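Local coordinates for carbohydrate binding protein, putative, cpb33A (Cellvibrio japonicus, PDB 5FJQ) that acts as a copper-dependent lytic polysaccharide monooxygenase important for efficient use of chitin, this chain being the monooxygenase domain of a longer protein, at residues A[44-49]-A[54-59]; A[63-68]-A[170-175]; A[94-99]-A[103-108]. One frame throughout, in Å; residues are numbered along the deposited sequence.

How the interactions relate
Interaction 1 lies near the surface, partly buried, whereas interactions 2 and 3 are buried. Interactions 1 and 2 hold the same sheet: strand 45-47 pairs with strand 169-178, and V46 N lies 2.8 Å from G170 O in a probable hydrogen bond. Interaction 3 joins this sheet to the three-stranded one and meets interaction 2 through W94, whose CH2 packs 3.5 Å from Q173 CG; interactions 1 and 3 do not touch, their nearest atoms about 7 Å apart. The chemistry follows position: valines against one tyrosine with a water bridge at its hydroxyl end in interaction 1, a disulfide beside a water held by three backbone groups in interaction 2, and an aromatic cluster in interaction 3.

Interaction 1: A[44-49]-A[54-59]; sequences VAVGGV and DYYIPD
V46 and V49 pack against Y56. V46 CG1 sits 3.6 Å from Y56 CB, at the root of the side chain, while V49 CG2 comes to 3.6 Å from Y56 CD2, further along the ring. Both methyls approach obliquely. With its CG1 anti to the backbone N (chi1 176°), V46 can divide its branches: CG1 serves Y56, and CG2 reaches I57, whose CG1 lies 4.1 Å from it. Within the short helical turn, Y55 CD2 stands 3.7 Å above the plane of the Y56 ring, over its centre.

The polar part is indirect. No hydrogen bond joins the two segments; G48 O and Y56 OH are 3.7 Å apart, and a water bridges them. It donates to G48 O at 2.8 Å and is hydrogen-bonded to Y56 OH at 2.7 Å, lying in the plane of the ring at its edge. G48, with a positive phi of 87°, turns the chain just after the strand. G47 lies about 10 Å from the bound copper, so the contact is near the active site without being part of it.

Strand 45-47 is an edge neighbour of strand 169-178; backbone bonds pair V44 with Y172 and V46 with G170. V46, V49 and I57 all touch Y172 of that strand, so Y56, in the last turn of helix 53-56, and I57 just after it lie against the strand pair.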
# COMPACT_ATOMS: atom_id res chain seq x y z
N VAL A 44 -7.38 5.47 -0.33
CA VAL A 44 -6.90 5.03 0.96
C VAL A 44 -6.08 6.23 1.40
O VAL A 44 -4.85 6.29 1.21
CB VAL A 44 -6.12 3.67 0.88
CG1 VAL A 44 -5.61 3.21 2.21
CG2 VAL A 44 -6.97 2.55 0.27
N ALA A 45 -6.79 7.22 1.96
CA ALA A 45 -6.32 8.63 1.93
C ALA A 45 -6.34 9.25 3.30
O ALA A 45 -7.21 8.91 4.10
CB ALA A 45 -7.17 9.48 0.99
N VAL A 46 -5.45 10.19 3.55
CA VAL A 46 -5.51 10.99 4.79
C VAL A 46 -5.38 12.43 4.41
O VAL A 46 -4.38 12.82 3.83
CB VAL A 46 -4.43 10.59 5.81
CG1 VAL A 46 -4.45 11.48 7.02
CG2 VAL A 46 -4.63 9.17 6.35
N GLY A 47 -6.37 13.26 4.74
CA GLY A 47 -6.26 14.70 4.46
C GLY A 47 -5.40 15.42 5.51
O GLY A 47 -5.37 15.03 6.66
N GLY A 48 -4.70 16.47 5.10
CA GLY A 48 -3.89 17.29 5.98
C GLY A 48 -2.47 16.82 6.21
O GLY A 48 -1.74 17.47 6.96
N VAL A 49 -2.06 15.71 5.62
CA VAL A 49 -0.77 15.12 5.98
C VAL A 49 0.36 15.82 5.24
O VAL A 49 0.25 16.12 4.06
CB VAL A 49 -0.70 13.61 5.74
CG1 VAL A 49 0.56 13.03 6.38
CG2 VAL A 49 -1.89 12.89 6.34
N ASP A 54 2.88 9.12 10.32
CA ASP A 54 2.71 8.34 11.54
C ASP A 54 1.89 9.04 12.61
O ASP A 54 1.40 8.38 13.51
CB ASP A 54 4.02 7.86 12.17
CG ASP A 54 4.93 9.00 12.56
OD1 ASP A 54 4.72 10.15 12.10
OD2 ASP A 54 5.87 8.75 13.32
N TYR A 55 1.78 10.36 12.55
CA TYR A 55 0.87 11.08 13.44
C TYR A 55 -0.60 10.70 13.19
O TYR A 55 -1.38 10.47 14.15
CB TYR A 55 1.08 12.62 13.38
CG TYR A 55 0.06 13.33 14.25
CD1 TYR A 55 0.29 13.41 15.65
CD2 TYR A 55 -1.09 13.93 13.73
CE1 TYR A 55 -0.62 14.04 16.49
CE2 TYR A 55 -2.06 14.51 14.59
CZ TYR A 55 -1.78 14.60 15.98
OH TYR A 55 -2.67 15.18 16.96
N TYR A 56 -0.99 10.64 11.91
CA TYR A 56 -2.36 10.43 11.50
C TYR A 56 -2.77 8.95 11.46
O TYR A 56 -3.95 8.65 11.73
CB TYR A 56 -2.60 11.08 10.11
CG TYR A 56 -2.49 12.58 10.18
CD1 TYR A 56 -3.56 13.35 10.63
CD2 TYR A 56 -1.30 13.23 9.86
CE1 TYR A 56 -3.46 14.71 10.71
CE2 TYR A 56 -1.19 14.62 9.94
CZ TYR A 56 -2.27 15.34 10.36
OH TYR A 56 -2.18 16.73 10.51
N ILE A 57 -1.82 8.05 11.09
CA ILE A 57 -2.07 6.61 11.01
C ILE A 57 -1.47 5.80 12.17
O ILE A 57 -0.22 5.68 12.28
CB ILE A 57 -1.56 6.01 9.68
CG1 ILE A 57 -2.16 6.73 8.44
CG2 ILE A 57 -1.65 4.47 9.71
CD1 ILE A 57 -1.45 6.33 7.16
N PRO A 58 -2.34 5.17 13.00
CA PRO A 58 -1.83 4.37 14.17
C PRO A 58 -1.08 3.14 13.69
O PRO A 58 -1.37 2.67 12.59
CB PRO A 58 -3.15 3.97 14.90
CG PRO A 58 -4.15 5.02 14.49
CD PRO A 58 -3.81 5.30 13.04
N ASP A 59 -0.13 2.60 14.44
CA ASP A 59 0.38 1.26 14.04
C ASP A 59 -0.78 0.26 13.89
O ASP A 59 -1.80 0.36 14.62
CB ASP A 59 1.35 0.68 15.06
CG ASP A 59 2.65 1.42 15.12
OD1 ASP A 59 3.35 1.60 14.10
OD2 ASP A 59 3.00 1.82 16.24
O HOH W 1 -0.18 18.01 9.17

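Interaction 2: A[63-68]-A[170-175]; sequences CSANRA and GFYQCI
C63 and C174 each set SG anti to their own carbonyl carbon, beside the backbone N (chi1 -64° and -75°), and this brings the two sulfurs into a disulfide. The S-S bond is 2.0 Å and its chi3 is -91°, the left-handed sense and close to the unstrained right angle.

Two residues along, A65 CB approaches the Y172 ring obliquely, 3.7 Å from Y172 CD1. A65 and N66 both take positive phi values, as the central pair of a type I' turn closed by R67 N donating to S64 O at 2.8 Å.

No direct hydrogen bond joins the segments; a water links their backbones. It donates to C63 O at 2.8 Å and to Y172 O at 3.0 Å, and accepts from C174 N at 2.9 Å, so three backbone groups grip it. The phenol end of Y172 is held by H53, whose ND1 bonds to Y172 OH.

C63 is thereby fastened to strand 169-178 at a residue 111 positions later in the chain. Such a disulfide, tying the long loop between helix 53-56 and strand 83-84 to a core strand, is consistent with the immunoglobulin-like beta-sandwich of AA10 monooxygenases.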
# COMPACT_ATOMS: atom_id res chain seq x y z
N CYS A 63 -2.35 -0.26 6.44
CA CYS A 63 -3.02 -0.69 5.21
C CYS A 63 -4.40 -0.10 4.96
O CYS A 63 -4.83 -0.05 3.80
CB CYS A 63 -3.08 -2.22 5.18
SG CYS A 63 -1.48 -3.08 5.10
N SER A 64 -5.13 0.30 6.00
CA SER A 64 -6.44 0.96 5.87
C SER A 64 -6.32 2.48 5.93
O SER A 64 -7.33 3.18 5.85
CB SER A 64 -7.38 0.55 7.02
OG SER A 64 -6.72 0.70 8.30
N ALA A 65 -5.09 2.98 6.13
CA ALA A 65 -4.87 4.39 6.46
C ALA A 65 -5.87 4.81 7.56
O ALA A 65 -6.35 5.91 7.57
CB ALA A 65 -5.03 5.25 5.21
N ASN A 66 -6.23 3.85 8.43
CA ASN A 66 -7.14 4.03 9.57
C ASN A 66 -8.60 4.31 9.17
O ASN A 66 -9.40 4.87 9.96
CB ASN A 66 -6.61 5.08 10.56
CG ASN A 66 -7.21 4.94 11.96
OD1 ASN A 66 -7.54 3.84 12.42
ND2 ASN A 66 -7.29 6.07 12.67
N ARG A 67 -8.97 3.86 7.97
CA ARG A 67 -10.33 3.97 7.51
C ARG A 67 -11.08 2.68 7.79
O ARG A 67 -10.62 1.63 7.39
CB ARG A 67 -10.32 4.27 6.02
CG ARG A 67 -9.60 5.61 5.80
CD ARG A 67 -9.21 5.89 4.40
NE ARG A 67 -10.41 6.09 3.60
CZ ARG A 67 -10.81 7.25 3.05
NH1 ARG A 67 -10.12 8.39 3.17
NH2 ARG A 67 -11.91 7.25 2.29
N ALA A 68 -12.24 2.75 8.46
CA ALA A 68 -12.85 1.52 8.96
C ALA A 68 -13.31 0.54 7.86
O ALA A 68 -13.29 -0.71 8.03
CB ALA A 68 -13.98 1.86 9.95
N GLY A 170 -2.28 12.39 1.85
CA GLY A 170 -1.47 11.17 1.76
C GLY A 170 -2.34 10.05 1.19
O GLY A 170 -3.56 9.98 1.52
N PHE A 171 -1.75 9.22 0.33
CA PHE A 171 -2.35 7.94 -0.11
C PHE A 171 -1.44 6.74 0.21
O PHE A 171 -0.18 6.80 0.01
CB PHE A 171 -2.67 7.97 -1.65
CG PHE A 171 -3.52 9.11 -2.03
CD1 PHE A 171 -4.94 9.01 -1.93
CD2 PHE A 171 -2.94 10.33 -2.35
CE1 PHE A 171 -5.75 10.12 -2.22
CE2 PHE A 171 -3.75 11.45 -2.61
CZ PHE A 171 -5.16 11.34 -2.57
N TYR A 172 -2.07 5.66 0.66
CA TYR A 172 -1.34 4.57 1.28
C TYR A 172 -1.69 3.20 0.72
O TYR A 172 -2.86 2.82 0.74
CB TYR A 172 -1.48 4.61 2.82
CG TYR A 172 -1.20 5.98 3.36
CD1 TYR A 172 -2.22 6.95 3.47
CD2 TYR A 172 0.08 6.31 3.80
CE1 TYR A 172 -1.93 8.21 3.94
CE2 TYR A 172 0.37 7.58 4.30
CZ TYR A 172 -0.67 8.52 4.36
OH TYR A 172 -0.40 9.77 4.82
N GLN A 173 -0.67 2.48 0.24
CA GLN A 173 -0.90 1.18 -0.32
C GLN A 173 0.04 0.11 0.11
O GLN A 173 1.22 0.09 -0.31
CB GLN A 173 -0.77 1.22 -1.86
CG GLN A 173 -1.69 2.16 -2.58
CD GLN A 173 -2.99 1.49 -2.86
OE1 GLN A 173 -3.03 0.58 -3.64
NE2 GLN A 173 -4.07 1.90 -2.16
N CYS A 174 -0.53 -0.85 0.84
CA CYS A 174 0.09 -2.12 1.17
C CYS A 174 -0.00 -3.07 0.01
O CYS A 174 -1.10 -3.24 -0.53
CB CYS A 174 -0.61 -2.78 2.32
SG CYS A 174 -0.24 -2.02 3.97
N ILE A 175 1.16 -3.64 -0.38
CA ILE A 175 1.30 -4.60 -1.51
C ILE A 175 1.93 -5.87 -0.92
O ILE A 175 2.89 -5.75 -0.15
CB ILE A 175 2.21 -4.01 -2.60
CG1 ILE A 175 1.69 -2.59 -3.00
CG2 ILE A 175 2.19 -4.90 -3.84
CD1 ILE A 175 2.80 -1.64 -3.46
O HOH W 2 -3.24 -0.06 1.47

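Interaction 3: A[94-99]-A[103-108]; sequences WTNTAA and KYFRYY
The tight part of this contact is W94 with F105 and Y107. F105 (chi1 -68°) and Y107 both turn CG anti to the carbonyl carbon, beside the backbone N, which sends one ring over the indole face and the other's hydroxyl to its edge. F105 directs its edge at that face: its CD2 is 3.5 Å from W94 NE1, the five-membered ring and phenyl centroids are 4.5 Å apart, and the planes meet at 54°, a tilted edge-to-face pair. Y107 places its OH near the indole plane, 3.1 Å from W94 NE1. That hydrogen bond is weak, with an N-H...O angle of only 120°; Y107 OH has its stronger partner in H142 ND1.

Packing is looser towards N96, whose ND2 comes no nearer than 4.3 Å to F105 CZ and is instead hydrogen-bonded to E137 O and S140 OG. R106 points away on the partly exposed side and pairs with D130 and D51.

Strands 94-96 and 104-108 belong to different sheets, their axes 11.8 Å apart at closest approach. The chemistry implies that the sandwich is joined here mainly by ring packing, while the indole N-H finds its main partner in S157 OG.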
# COMPACT_ATOMS: atom_id res chain seq x y z
N TRP A 94 1.53 3.22 -10.07
CA TRP A 94 0.35 3.80 -9.41
C TRP A 94 -0.57 4.21 -10.53
O TRP A 94 -0.17 4.95 -11.43
CB TRP A 94 0.69 5.04 -8.56
CG TRP A 94 1.25 4.79 -7.17
CD1 TRP A 94 2.50 4.44 -6.89
CD2 TRP A 94 0.60 5.00 -5.89
NE1 TRP A 94 2.71 4.30 -5.54
CE2 TRP A 94 1.56 4.68 -4.88
CE3 TRP A 94 -0.70 5.42 -5.50
CZ2 TRP A 94 1.28 4.76 -3.53
CZ3 TRP A 94 -0.98 5.50 -4.16
CH2 TRP A 94 0.00 5.15 -3.16
N THR A 95 -1.79 3.71 -10.50
CA THR A 95 -2.82 4.19 -11.39
C THR A 95 -3.60 5.24 -10.61
O THR A 95 -4.27 4.94 -9.62
CB THR A 95 -3.75 3.06 -11.87
OG1 THR A 95 -2.94 2.17 -12.63
CG2 THR A 95 -4.85 3.62 -12.76
N ASN A 96 -3.45 6.48 -11.07
CA ASN A 96 -4.05 7.62 -10.48
C ASN A 96 -5.39 7.96 -11.11
O ASN A 96 -5.46 8.20 -12.30
CB ASN A 96 -3.06 8.78 -10.54
CG ASN A 96 -1.77 8.44 -9.85
OD1 ASN A 96 -1.77 7.50 -9.04
ND2 ASN A 96 -0.65 9.06 -10.25
N THR A 97 -6.45 7.98 -10.30
CA THR A 97 -7.77 8.36 -10.84
C THR A 97 -7.89 9.86 -10.91
O THR A 97 -8.60 10.38 -11.75
CB THR A 97 -8.91 7.77 -9.99
OG1 THR A 97 -8.87 8.33 -8.63
CG2 THR A 97 -8.80 6.22 -10.05
N ALA A 98 -7.26 10.55 -9.94
CA ALA A 98 -7.17 11.98 -10.00
C ALA A 98 -5.71 12.35 -9.74
O ALA A 98 -5.25 12.19 -8.61
CB ALA A 98 -8.10 12.63 -8.98
N ALA A 99 -5.04 12.93 -10.73
CA ALA A 99 -3.64 13.38 -10.59
C ALA A 99 -3.47 14.52 -9.56
O ALA A 99 -4.41 15.26 -9.29
CB ALA A 99 -3.11 13.80 -11.92
N LYS A 103 4.97 15.60 -3.85
CA LYS A 103 6.21 15.76 -3.09
C LYS A 103 7.06 14.50 -3.27
O LYS A 103 8.29 14.57 -3.52
CB LYS A 103 5.88 16.04 -1.62
CG LYS A 103 7.08 16.51 -0.82
CD LYS A 103 7.54 17.89 -1.24
CE LYS A 103 7.09 18.95 -0.26
NZ LYS A 103 7.23 20.32 -0.83
N TYR A 104 6.41 13.34 -3.21
CA TYR A 104 7.09 12.04 -3.45
C TYR A 104 6.20 10.82 -3.50
O TYR A 104 5.08 10.79 -2.91
CB TYR A 104 8.15 11.78 -2.36
CG TYR A 104 7.64 11.80 -0.94
CD1 TYR A 104 6.88 10.73 -0.42
CD2 TYR A 104 7.98 12.84 -0.10
CE1 TYR A 104 6.46 10.73 0.90
CE2 TYR A 104 7.57 12.86 1.22
CZ TYR A 104 6.80 11.82 1.72
OH TYR A 104 6.37 11.89 3.00
N PHE A 105 6.68 9.78 -4.16
CA PHE A 105 6.16 8.42 -3.89
C PHE A 105 7.28 7.71 -3.18
O PHE A 105 8.45 7.61 -3.73
CB PHE A 105 5.79 7.63 -5.18
CG PHE A 105 4.59 8.20 -5.93
CD1 PHE A 105 4.73 9.27 -6.80
CD2 PHE A 105 3.30 7.71 -5.68
CE1 PHE A 105 3.63 9.84 -7.49
CE2 PHE A 105 2.20 8.26 -6.36
CZ PHE A 105 2.36 9.34 -7.24
N ARG A 106 6.96 7.12 -2.03
CA ARG A 106 7.94 6.32 -1.32
C ARG A 106 7.51 4.88 -1.13
O ARG A 106 6.32 4.59 -0.92
CB ARG A 106 8.24 6.90 0.09
CG ARG A 106 9.11 8.12 0.05
CD ARG A 106 9.28 8.69 1.46
NE ARG A 106 10.07 9.91 1.32
CZ ARG A 106 10.19 10.86 2.26
NH1 ARG A 106 9.49 10.77 3.37
NH2 ARG A 106 10.92 11.95 2.03
N TYR A 107 8.52 4.00 -1.20
CA TYR A 107 8.30 2.63 -0.85
C TYR A 107 9.12 2.16 0.33
O TYR A 107 10.36 2.46 0.41
CB TYR A 107 8.60 1.72 -2.04
CG TYR A 107 7.73 2.05 -3.23
CD1 TYR A 107 7.87 3.28 -3.88
CD2 TYR A 107 6.76 1.17 -3.66
CE1 TYR A 107 7.10 3.59 -5.00
CE2 TYR A 107 5.99 1.44 -4.80
CZ TYR A 107 6.12 2.67 -5.40
OH TYR A 107 5.34 2.95 -6.44
N TYR A 108 8.48 1.28 1.10
CA TYR A 108 9.10 0.64 2.29
C TYR A 108 8.88 -0.84 2.16
O TYR A 108 8.03 -1.29 1.34
CB TYR A 108 8.47 1.13 3.60
CG TYR A 108 8.59 2.61 3.77
CD1 TYR A 108 7.80 3.51 3.01
CD2 TYR A 108 9.48 3.13 4.74
CE1 TYR A 108 7.95 4.88 3.17
CE2 TYR A 108 9.60 4.47 4.90
CZ TYR A 108 8.85 5.33 4.15
OH TYR A 108 9.08 6.62 4.38